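Local coordinates for protein B-129 (Sulfolobus virus 1, PDB 2WBT) that is essential for virus function, binds zinc through two C2H2-type fingers and probably binds DNA, at residues L63-A68 with L79-F84. Numbering follows the deposited sequence.
Sequences LYRLLA and LCLMPF. With ZN (zinc ion), chain C.
In the first zinc finger of the protein, the turn that follows the second cysteine ligand packs against a helix that precedes the finger. Leu81, the residue after Cys80, carries most of this contact. Its CB points toward the helix, and its two end methyls reach Arg65 and Leu66. CG lies anti to the carbonyl carbon (chi1 -65°), and the two methyls have different partners. CD1 of Leu81 sits 3.5 Å from NH1 of Arg65, over one face of the guanidinium and offset toward its rim. The same CD1 is 3.7 Å from CB of Arg65, within the bend that the arginine chain makes at chi3 (56°). CD2 of Leu81 lies against the helix itself, 3.7 Å from CA of Leu66 and 3.8 Å from CB of that residue. The leucine crosses both helix side chains at about a right angle.

Arg65 and Met82 form the solvent-exposed side of the contact. O of Cys80 lies oblique to the guanidinium plane, 3.5 Å from NH2 of Arg65, and is not hydrogen-bonded to it. Met82 is modelled in two conformers, and its approach to Arg65 is uncertain.

SG of Cys80 binds zinc at 2.2 Å, and Cys77, His93 and Glu98 complete the site, so glutamate replaces the second histidine of a classical finger. CB of Cys80 points away from the helix, so the helix packs on the side of the turn away from the zinc.

Beyond the turn, the short, weakly bonded strand 83-84 pairs antiparallel with strand 75-76, and Phe84 packs on helix 87-96. Ser69 of helix 60-72 is hydrogen-bonded to O of Leu81. Away from the finger, Leu63 and Tyr64 of this helix pack on their counterparts in the second subunit.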
loop_
_atom_site.group_PDB
_atom_site.type_symbol
_atom_site.label_atom_id
_atom_site.label_comp_id
_atom_site.label_asym_id
_atom_site.label_seq_id
_atom_site.Cartn_x
_atom_site.Cartn_y
_atom_site.Cartn_z
ATOM N N LEU A 63 5.451 -4.276 -2.041
ATOM C CA LEU A 63 4.233 -4.202 -1.233
ATOM C C LEU A 63 3.448 -5.517 -1.262
ATOM O O LEU A 63 3.017 -6.007 -0.222
ATOM C CB LEU A 63 3.363 -3.040 -1.731
ATOM C CG LEU A 63 2.194 -2.572 -0.857
ATOM C CD1 LEU A 63 2.014 -1.055 -0.953
ATOM C CD2 LEU A 63 0.902 -3.297 -1.233
ATOM N N TYR A 64 3.283 -6.085 -2.452
ATOM C CA TYR A 64 2.544 -7.345 -2.614
ATOM C C TYR A 64 3.351 -8.583 -2.224
ATOM O O TYR A 64 2.775 -9.634 -1.932
ATOM C CB TYR A 64 2.003 -7.463 -4.041
ATOM C CG TYR A 64 0.804 -6.571 -4.250
ATOM C CD1 TYR A 64 -0.410 -6.863 -3.635
ATOM C CD2 TYR A 64 0.887 -5.421 -5.028
ATOM C CE1 TYR A 64 -1.515 -6.044 -3.801
ATOM C CE2 TYR A 64 -0.216 -4.594 -5.203
ATOM C CZ TYR A 64 -1.413 -4.911 -4.586
ATOM O OH TYR A 64 -2.511 -4.097 -4.756
ATOM N N ARG A 65 4.676 -8.457 -2.216
ATOM C CA ARG A 65 5.544 -9.488 -1.645
ATOM C C ARG A 65 5.563 -9.403 -0.116
ATOM O O ARG A 65 5.694 -10.424 0.562
ATOM C CB ARG A 65 6.961 -9.381 -2.214
ATOM C CG ARG A 65 7.087 -9.980 -3.610
ATOM C CD ARG A 65 8.494 -9.877 -4.180
ATOM N NE ARG A 65 9.501 -10.484 -3.307
ATOM C CZ ARG A 65 10.538 -9.848 -2.757
ATOM N NH1 ARG A 65 10.758 -8.553 -2.980
ATOM N NH2 ARG A 65 11.379 -10.521 -1.977
ATOM N N LEU A 66 5.436 -8.188 0.418
ATOM C CA LEU A 66 5.292 -7.980 1.864
ATOM C C LEU A 66 4.008 -8.633 2.367
ATOM O O LEU A 66 4.022 -9.373 3.352
ATOM C CB LEU A 66 5.273 -6.483 2.202
ATOM C CG LEU A 66 4.916 -6.089 3.642
ATOM C CD1 LEU A 66 5.840 -6.770 4.641
ATOM C CD2 LEU A 66 4.968 -4.579 3.806
ATOM N N LEU A 67 2.906 -8.347 1.679
ATOM C CA LEU A 67 1.586 -8.865 2.054
ATOM C C LEU A 67 1.510 -10.387 1.938
ATOM O O LEU A 67 0.916 -11.050 2.791
ATOM C CB LEU A 67 0.495 -8.224 1.191
ATOM C CG LEU A 67 0.340 -6.705 1.316
ATOM C CD1 LEU A 67 -0.631 -6.174 0.272
ATOM C CD2 LEU A 67 -0.102 -6.318 2.709
ATOM N N ALA A 68 2.103 -10.928 0.878
ATOM C CA ALA A 68 2.175 -12.379 0.676
ATOM C C ALA A 68 2.943 -13.071 1.805
ATOM O O ALA A 68 2.544 -14.140 2.271
ATOM C CB ALA A 68 2.816 -12.696 -0.669
ATOM N N LEU A 79 13.842 -6.201 4.993
ATOM C CA LEU A 79 14.859 -6.162 3.944
ATOM C C LEU A 79 14.732 -7.304 2.929
ATOM O O LEU A 79 14.897 -7.069 1.731
ATOM C CB LEU A 79 16.264 -6.142 4.552
ATOM C CG LEU A 79 16.562 -5.027 5.560
ATOM C CD1 LEU A 79 17.999 -5.129 6.050
ATOM C CD2 LEU A 79 16.298 -3.650 4.963
ATOM N N CYS A 80 14.444 -8.524 3.384
ATOM C CA CYS A 80 14.269 -9.643 2.443
ATOM C C CYS A 80 12.829 -10.139 2.270
ATOM O O CYS A 80 12.549 -10.877 1.323
ATOM C CB CYS A 80 15.202 -10.812 2.779
ATOM S SG CYS A 80 14.804 -11.705 4.371
ATOM N N LEU A 81 11.913 -9.710 3.136
ATOM C CA LEU A 81 10.494 -10.094 3.026
ATOM C C LEU A 81 10.246 -11.593 3.166
ATOM O O LEU A 81 9.305 -12.123 2.570
ATOM C CB LEU A 81 9.893 -9.604 1.698
ATOM C CG LEU A 81 9.809 -8.090 1.516
ATOM C CD1 LEU A 81 9.341 -7.759 0.106
ATOM C CD2 LEU A 81 8.882 -7.465 2.550
ATOM N N MET A 82 11.097 -12.276 3.937
ATOM C CA MET A 82 10.959 -13.718 4.170
ATOM C C MET A 82 10.362 -13.981 5.557
ATOM O O MET A 82 10.833 -13.423 6.550
ATOM C CB MET A 82 12.304 -14.436 4.031
ATOM C CG MET A 82 12.923 -14.393 2.628
ATOM S SD MET A 82 11.922 -15.089 1.293
ATOM C CE MET A 82 11.128 -13.626 0.640
ATOM N N PRO A 83 9.320 -14.834 5.624
ATOM C CA PRO A 83 8.652 -15.156 6.878
ATOM C C PRO A 83 9.475 -16.085 7.755
ATOM O O PRO A 83 10.211 -16.929 7.245
ATOM C CB PRO A 83 7.356 -15.852 6.434
ATOM C CG PRO A 83 7.471 -16.100 4.992
ATOM C CD PRO A 83 8.727 -15.545 4.477
ATOM N N PHE A 84 9.341 -15.918 9.066
ATOM C CA PHE A 84 10.016 -16.776 10.032
ATOM C C PHE A 84 9.026 -17.328 11.045
ATOM O O PHE A 84 7.959 -16.752 11.269
ATOM C CB PHE A 84 11.145 -16.016 10.720
ATOM C CG PHE A 84 12.335 -15.811 9.840
ATOM C CD1 PHE A 84 13.353 -16.753 9.801
ATOM C CD2 PHE A 84 12.425 -14.693 9.023
ATOM C CE1 PHE A 84 14.450 -16.574 8.978
ATOM C CE2 PHE A 84 13.519 -14.508 8.199
ATOM C CZ PHE A 84 14.532 -15.451 8.178
HETATM ZN ZN ZN C . 15.991 -10.353 5.721
#